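Local coordinates for jacalin-type lectin domain-containing protein (Musa acuminata, PDB 7KMU) that probably binds mannose-type glycans as a mannose-specific, jacalin-related lectin of banana, at residues B[18-29]-B[40-50]. Residues are numbered along the deposited sequence; the frame is centred on the assembly and turned at random. Where two conformers were deposited one is given.
Sequences WDMGPAYRIDSV and IEITFTRYGLT. With EDO (1,2-ethanediol), chain F.
Met20 and Phe44 meet in the tightly packed half of this contact, inside the jacalin-type fold of three four-stranded antiparallel sheets, where the chain leaving strand 16-19 folds over the hairpin 25-33/37-46. The long, flexible thioether suits a place against a flat ring: with the chain bent at chi3 (117°), the methyl CE lies over one face of Phe44, 3.8 Å from the ring centroid, in a CH-pi contact, while SD sits obliquely to the ring, a Met-aromatic contact, and also touches Ile42 CG2 at 3.8 Å. The branched side chains of Ile26, Val29 and Ile42 extend this apolar layer on the Phe44 side of the sheet, and Phe124 of strand 118-128 packs on Ile42. Arg46 ties the loop down. Long enough to reach back past Phe44, it directs NH1 and NH2 into Met20 O, with NH1 at 2.9 Å, and NH1 also donates to Pro22 O. All three hydrogen bonds, to two carbonyl oxygens, lie near the guanidinium plane, so they fix the rotation of the group, one of whose faces carries Phe44 CE2 toward its rim.

Within the hairpin, Asp27 and Ser28 both face Thr43 in a classic beta bulge, and Thr43 O accepts from both backbone nitrogens. The looser side of the sheet is polar. There Ser28, Thr43 and Glu41, small hydroxyls beside a longer acid, hold a 1,2-ethanediol molecule, probably from the crystallisation liquor, with Ser28 OG 2.7 Å from its O2. Farther along, exposed Arg25, in one of its two conformers, lays its guanidinium over Thr45 CB and makes a weakly angled, tentative salt bridge, NE to Asp27 OD1 at 2.8 Å. The other oxygen of that carboxylate, Asp27 OD2, accepts a hydrogen bond from Thr45 OG1 on its syn lone pair at 2.6 Å.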
ATOM      1  N   TRP B  18      10.528  15.289  -0.699  1.00 10.35           N
ATOM      2  CA  TRP B  18      11.206  15.003  -1.953  1.00  9.98           C
ATOM      3  C   TRP B  18      10.277  14.196  -2.844  1.00 11.05           C
ATOM      4  O   TRP B  18       9.373  13.504  -2.366  1.00 10.23           O
ATOM      5  CB  TRP B  18      12.548  14.301  -1.764  1.00  9.19           C
ATOM      6  CG  TRP B  18      12.500  12.998  -1.028  1.00  9.22           C
ATOM      7  CD1 TRP B  18      12.637  12.820   0.314  1.00 11.66           C
ATOM      8  CD2 TRP B  18      12.389  11.683  -1.600  1.00  8.54           C
ATOM      9  NE1 TRP B  18      12.620  11.480   0.619  1.00 10.88           N
ATOM     10  CE2 TRP B  18      12.477  10.759  -0.537  1.00 10.84           C
ATOM     11  CE3 TRP B  18      12.246  11.199  -2.907  1.00  9.47           C
ATOM     12  CZ2 TRP B  18      12.389   9.375  -0.737  1.00  9.78           C
ATOM     13  CZ3 TRP B  18      12.193   9.825  -3.113  1.00 10.03           C
ATOM     14  CH2 TRP B  18      12.292   8.928  -2.036  1.00 10.28           C
ATOM     15  N   ASP B  19      10.484  14.309  -4.146  1.00  9.66           N
ATOM     16  CA  ASP B  19       9.623  13.669  -5.124  1.00  9.20           C
ATOM     17  C   ASP B  19      10.365  13.516  -6.440  1.00 12.79           C
ATOM     18  O   ASP B  19      10.707  14.505  -7.101  1.00 13.49           O
ATOM     19  CB  ASP B  19       8.333  14.494  -5.300  1.00 10.27           C
ATOM     20  CG  ASP B  19       7.231  13.845  -6.107  1.00 13.50           C
ATOM     21  OD1 ASP B  19       7.487  12.804  -6.734  1.00 10.03           O
ATOM     22  OD2 ASP B  19       6.117  14.395  -6.129  1.00 21.68           O
ATOM     23  N   MET B  20      10.647  12.268  -6.803  1.00 10.62           N
ATOM     24  CA  MET B  20      11.361  11.895  -8.021  1.00 11.16           C
ATOM     25  C   MET B  20      10.446  12.009  -9.248  1.00 14.72           C
ATOM     26  O   MET B  20      10.930  12.170 -10.377  1.00 14.02           O
ATOM     27  CB  MET B  20      11.755  10.412  -7.831  1.00 14.19           C
ATOM     28  CG  MET B  20      12.702   9.864  -8.800  1.00 16.83           C
ATOM     29  SD  MET B  20      12.514   8.057  -8.740  1.00 14.86           S
ATOM     30  CE  MET B  20      11.968   7.802 -10.402  1.00 13.38           C
ATOM     31  N   GLY B  21       9.140  11.863  -9.022  1.00 12.05           N
ATOM     32  CA  GLY B  21       8.153  11.760 -10.082  1.00 11.75           C
ATOM     33  C   GLY B  21       8.144  10.347 -10.662  1.00 13.82           C
ATOM     34  O   GLY B  21       8.980   9.507 -10.306  1.00 12.33           O
ATOM     35  N   PRO B  22       7.205  10.039 -11.575  1.00 11.87           N
ATOM     36  CA  PRO B  22       7.193   8.709 -12.195  1.00 11.75           C
ATOM     37  C   PRO B  22       8.240   8.644 -13.310  1.00 14.46           C
ATOM     38  O   PRO B  22       8.507   9.653 -13.964  1.00 14.69           O
ATOM     39  CB  PRO B  22       5.775   8.608 -12.763  1.00 14.39           C
ATOM     40  CG  PRO B  22       5.388  10.010 -13.065  1.00 18.19           C
ATOM     41  CD  PRO B  22       6.138  10.909 -12.109  1.00 14.34           C
ATOM     42  N   ALA B  23       8.804   7.478 -13.550  1.00 12.08           N
ATOM     43  CA  ALA B  23       9.801   7.379 -14.602  1.00 13.15           C
ATOM     44  C   ALA B  23       9.361   6.401 -15.649  1.00 16.28           C
ATOM     45  O   ALA B  23       8.605   5.467 -15.357  1.00 16.02           O
ATOM     46  CB  ALA B  23      11.112   6.924 -14.008  1.00 14.01           C
ATOM     47  N   TYR B  24       9.887   6.566 -16.879  1.00 14.12           N
ATOM     48  CA  TYR B  24       9.627   5.604 -17.939  1.00 14.63           C
ATOM     49  C   TYR B  24      10.322   4.281 -17.578  1.00 16.69           C
ATOM     50  O   TYR B  24       9.752   3.200 -17.763  1.00 16.64           O
ATOM     51  CB  TYR B  24      10.163   6.140 -19.278  1.00 16.64           C
ATOM     52  CG  TYR B  24       9.783   5.260 -20.446  1.00 22.22           C
ATOM     53  CD1 TYR B  24       8.509   5.319 -21.002  1.00 24.64           C
ATOM     54  CD2 TYR B  24      10.692   4.355 -20.987  1.00 24.50           C
ATOM     55  CE1 TYR B  24       8.142   4.492 -22.061  1.00 26.81           C
ATOM     56  CE2 TYR B  24      10.336   3.520 -22.047  1.00 26.04           C
ATOM     57  CZ  TYR B  24       9.061   3.599 -22.586  1.00 34.39           C
ATOM     58  OH  TYR B  24       8.697   2.802 -23.646  1.00 38.42           O
ATOM     59  N   ARG B  25      11.557   4.389 -17.034  1.00 12.62           N
ATOM     60  CA  ARG B  25      12.352   3.238 -16.626  0.50 12.30           C
ATOM     61  C   ARG B  25      13.214   3.584 -15.412  1.00 15.03           C
ATOM     62  O   ARG B  25      13.846   4.643 -15.379  1.00 12.98           O
ATOM     63  CB  ARG B  25      13.248   2.805 -17.796  0.50 12.78           C
ATOM     64  CG  ARG B  25      13.851   1.402 -17.686  0.50 21.56           C
ATOM     65  CD  ARG B  25      14.655   1.056 -18.930  0.50 26.89           C
ATOM     66  NE  ARG B  25      15.849   1.895 -19.035  0.50 30.99           N
ATOM     67  CZ  ARG B  25      15.983   2.937 -19.849  0.50 37.85           C
ATOM     68  NH1 ARG B  25      17.092   3.659 -19.831  0.50 15.58           N
ATOM     69  NH2 ARG B  25      15.002   3.270 -20.684  0.50 28.00           N
ATOM     70  N   ILE B  26      13.252   2.690 -14.430  1.00 12.21           N
ATOM     71  CA  ILE B  26      14.118   2.829 -13.273  1.00 10.94           C
ATOM     72  C   ILE B  26      15.354   1.994 -13.666  1.00 13.61           C
ATOM     73  O   ILE B  26      15.246   0.779 -13.892  1.00 12.98           O
ATOM     74  CB  ILE B  26      13.471   2.337 -11.959  1.00 13.70           C
ATOM     75  CG1 ILE B  26      12.259   3.225 -11.595  1.00 14.23           C
ATOM     76  CG2 ILE B  26      14.513   2.353 -10.834  1.00 13.82           C
ATOM     77  CD1 ILE B  26      11.453   2.763 -10.399  1.00 20.18           C
ATOM     78  N   ASP B  27      16.510   2.650 -13.772  1.00 10.80           N
ATOM     79  CA  ASP B  27      17.754   2.007 -14.198  1.00 10.42           C
ATOM     80  C   ASP B  27      18.499   1.329 -13.066  1.00 13.59           C
ATOM     81  O   ASP B  27      19.012   0.216 -13.236  1.00 12.67           O
ATOM     82  CB  ASP B  27      18.646   3.014 -14.943  1.00 11.59           C
ATOM     83  CG  ASP B  27      17.915   3.655 -16.110  1.00 16.23           C
ATOM     84  OD1 ASP B  27      17.468   2.915 -17.008  1.00 19.39           O
ATOM     85  OD2 ASP B  27      17.751   4.889 -16.098  1.00 16.23           O
ATOM     86  N   SER B  28      18.574   2.005 -11.917  1.00 10.52           N
ATOM     87  CA  SER B  28      19.241   1.444 -10.756  1.00 10.13           C
ATOM     88  C   SER B  28      18.791   2.136  -9.483  1.00 12.05           C
ATOM     89  O   SER B  28      18.278   3.261  -9.515  1.00 10.32           O
ATOM     90  CB  SER B  28      20.757   1.525 -10.919  1.00 13.07           C
ATOM     91  OG  SER B  28      21.185   2.864 -11.101  1.00 15.64           O
ATOM     92  N   VAL B  29      18.973   1.446  -8.349  1.00  9.56           N
ATOM     93  CA  VAL B  29      18.650   1.985  -7.034  1.00  8.36           C
ATOM     94  C   VAL B  29      19.823   1.661  -6.112  1.00 11.27           C
ATOM     95  O   VAL B  29      20.301   0.529  -6.112  1.00 11.55           O
ATOM     96  CB  VAL B  29      17.310   1.418  -6.455  1.00 10.72           C
ATOM     97  CG1 VAL B  29      17.101   1.844  -4.993  1.00 10.33           C
ATOM     98  CG2 VAL B  29      16.111   1.857  -7.294  1.00 10.44           C
ATOM     99  N   ILE B  40      18.420   6.876  -0.095  1.00  8.77           N
ATOM    100  CA  ILE B  40      18.008   6.157  -1.287  1.00  7.60           C
ATOM    101  C   ILE B  40      18.399   7.023  -2.464  1.00 10.86           C
ATOM    102  O   ILE B  40      18.167   8.236  -2.454  1.00 10.75           O
ATOM    103  CB  ILE B  40      16.512   5.712  -1.286  1.00  9.65           C
ATOM    104  CG1 ILE B  40      16.197   4.781  -2.492  1.00 10.62           C
ATOM    105  CG2 ILE B  40      15.529   6.909  -1.206  1.00 11.15           C
ATOM    106  CD1 ILE B  40      14.848   3.991  -2.411  1.00 14.15           C
ATOM    107  N   GLU B  41      19.049   6.413  -3.443  1.00  9.02           N
ATOM    108  CA  GLU B  41      19.475   7.105  -4.650  1.00  9.18           C
ATOM    109  C   GLU B  41      18.923   6.334  -5.836  1.00 11.64           C
ATOM    110  O   GLU B  41      19.038   5.108  -5.881  1.00 11.73           O
ATOM    111  CB  GLU B  41      21.008   7.179  -4.688  1.00 10.83           C
ATOM    112  CG  GLU B  41      21.548   7.943  -5.877  1.00 15.22           C
ATOM    113  CD  GLU B  41      23.057   7.889  -5.953  1.00 28.93           C
ATOM    114  OE1 GLU B  41      23.578   7.036  -6.703  1.00 25.18           O
ATOM    115  OE2 GLU B  41      23.717   8.683  -5.248  1.00 28.61           O
ATOM    116  N   ILE B  42      18.268   7.034  -6.780  1.00  8.74           N
ATOM    117  CA  ILE B  42      17.657   6.370  -7.927  1.00  7.89           C
ATOM    118  C   ILE B  42      18.199   6.956  -9.210  1.00  9.93           C
ATOM    119  O   ILE B  42      18.266   8.182  -9.343  1.00 10.32           O
ATOM    120  CB  ILE B  42      16.091   6.462  -7.918  1.00 10.47           C
ATOM    121  CG1 ILE B  42      15.466   6.053  -6.561  1.00 11.42           C
ATOM    122  CG2 ILE B  42      15.471   5.649  -9.049  1.00 11.29           C
ATOM    123  CD1 ILE B  42      15.093   7.250  -5.670  1.00 13.89           C
ATOM    124  N   THR B  43      18.584   6.084 -10.144  1.00  9.08           N
ATOM    125  CA  THR B  43      18.960   6.490 -11.493  1.00  8.35           C
ATOM    126  C   THR B  43      17.789   6.038 -12.362  1.00 11.49           C
ATOM    127  O   THR B  43      17.393   4.863 -12.340  1.00 10.78           O
ATOM    128  CB  THR B  43      20.296   5.893 -11.931  1.00 12.19           C
ATOM    129  OG1 THR B  43      21.324   6.448 -11.116  1.00 14.91           O
ATOM    130  CG2 THR B  43      20.618   6.207 -13.403  1.00 13.63           C
ATOM    131  N   PHE B  44      17.199   6.977 -13.098  1.00  9.41           N
ATOM    132  CA  PHE B  44      16.026   6.699 -13.891  1.00  9.25           C
ATOM    133  C   PHE B  44      16.032   7.462 -15.196  1.00 11.90           C
ATOM    134  O   PHE B  44      16.710   8.486 -15.310  1.00 11.83           O
ATOM    135  CB  PHE B  44      14.763   7.036 -13.076  1.00 10.53           C
ATOM    136  CG  PHE B  44      14.685   8.480 -12.658  1.00 10.74           C
ATOM    137  CD1 PHE B  44      15.280   8.913 -11.477  1.00 12.10           C
ATOM    138  CD2 PHE B  44      13.999   9.412 -13.435  1.00 13.85           C
ATOM    139  CE1 PHE B  44      15.228  10.258 -11.100  1.00 13.97           C
ATOM    140  CE2 PHE B  44      13.950  10.756 -13.059  1.00 16.01           C
ATOM    141  CZ  PHE B  44      14.534  11.163 -11.879  1.00 13.71           C
ATOM    142  N   THR B  45      15.213   6.997 -16.142  1.00  9.51           N
ATOM    143  CA  THR B  45      15.106   7.577 -17.476  1.00  9.68           C
ATOM    144  C   THR B  45      13.685   8.032 -17.763  1.00 12.92           C
ATOM    145  O   THR B  45      12.721   7.312 -17.482  1.00 12.90           O
ATOM    146  CB  THR B  45      15.628   6.590 -18.511  1.00 12.62           C
ATOM    147  OG1 THR B  45      16.994   6.290 -18.213  1.00 13.68           O
ATOM    148  CG2 THR B  45      15.552   7.152 -19.946  1.00 13.70           C
ATOM    149  N   ARG B  46      13.564   9.235 -18.336  1.00 10.47           N
ATOM    150  CA  ARG B  46      12.292   9.864 -18.646  1.00 10.94           C
ATOM    151  C   ARG B  46      12.574  10.916 -19.733  1.00 12.02           C
ATOM    152  O   ARG B  46      13.523  11.678 -19.595  1.00 11.33           O
ATOM    153  CB  ARG B  46      11.808  10.536 -17.326  1.00 15.52           C
ATOM    154  CG  ARG B  46      10.510  11.300 -17.350  1.00 25.83           C
ATOM    155  CD  ARG B  46      10.028  11.592 -15.934  1.00 22.50           C
ATOM    156  NE  ARG B  46      10.850  12.536 -15.164  1.00 20.12           N
ATOM    157  CZ  ARG B  46      10.959  12.510 -13.835  1.00 21.46           C
ATOM    158  NH1 ARG B  46      10.359  11.560 -13.130  1.00 15.79           N
ATOM    159  NH2 ARG B  46      11.699  13.410 -13.205  1.00 23.06           N
ATOM    160  N   TYR B  47      11.780  10.932 -20.824  1.00 10.81           N
ATOM    161  CA  TYR B  47      11.889  11.958 -21.886  1.00  9.84           C
ATOM    162  C   TYR B  47      13.298  12.066 -22.511  1.00 14.20           C
ATOM    163  O   TYR B  47      13.765  13.172 -22.833  1.00 14.02           O
ATOM    164  CB  TYR B  47      11.388  13.323 -21.365  1.00 10.50           C
ATOM    165  CG  TYR B  47      10.029  13.258 -20.698  1.00 10.86           C
ATOM    166  CD1 TYR B  47       8.974  12.561 -21.281  1.00 13.17           C
ATOM    167  CD2 TYR B  47       9.781  13.942 -19.516  1.00 11.54           C
ATOM    168  CE1 TYR B  47       7.723  12.496 -20.669  1.00 13.81           C
ATOM    169  CE2 TYR B  47       8.523  13.906 -18.907  1.00 12.95           C
ATOM    170  CZ  TYR B  47       7.497  13.188 -19.494  1.00 15.22           C
ATOM    171  OH  TYR B  47       6.260  13.142 -18.886  1.00 14.53           O
ATOM    172  N   GLY B  48      13.930  10.908 -22.699  1.00 12.31           N
ATOM    173  CA  GLY B  48      15.248  10.810 -23.322  1.00 12.15           C
ATOM    174  C   GLY B  48      16.411  11.232 -22.452  1.00 14.08           C
ATOM    175  O   GLY B  48      17.531  11.379 -22.954  1.00 13.07           O
ATOM    176  N   LEU B  49      16.164  11.414 -21.144  1.00 10.38           N
ATOM    177  CA  LEU B  49      17.158  11.861 -20.179  1.00  9.90           C
ATOM    178  C   LEU B  49      17.284  10.898 -19.025  1.00 12.94           C
ATOM    179  O   LEU B  49      16.269  10.517 -18.428  1.00 13.07           O
ATOM    180  CB  LEU B  49      16.771  13.248 -19.635  1.00 10.53           C
ATOM    181  CG  LEU B  49      16.975  14.402 -20.626  1.00 15.99           C
ATOM    182  CD1 LEU B  49      15.973  15.513 -20.389  1.00 18.48           C
ATOM    183  CD2 LEU B  49      18.383  14.938 -20.539  1.00 18.45           C
ATOM    184  N   THR B  50      18.520  10.504 -18.707  1.00  9.73           N
ATOM    185  CA  THR B  50      18.814   9.637 -17.565  1.00  9.66           C
ATOM    186  C   THR B  50      19.442  10.510 -16.488  1.00 14.57           C
ATOM    187  O   THR B  50      20.396  11.259 -16.757  1.00 13.31           O
ATOM    188  CB  THR B  50      19.737   8.482 -17.971  1.00 11.21           C
ATOM    189  OG1 THR B  50      19.135   7.734 -19.025  1.00 13.38           O
ATOM    190  CG2 THR B  50      20.054   7.547 -16.803  1.00 11.96           C
TER
HETATM  191  C1  EDO F 202      21.420   4.526  -8.282  1.00 22.24           C
HETATM  192  O1  EDO F 202      21.915   5.795  -8.594  1.00 25.25           O
HETATM  193  C2  EDO F 202      22.618   3.565  -8.160  1.00 26.26           C
HETATM  194  O2  EDO F 202      23.237   3.364  -9.427  1.00 29.76           O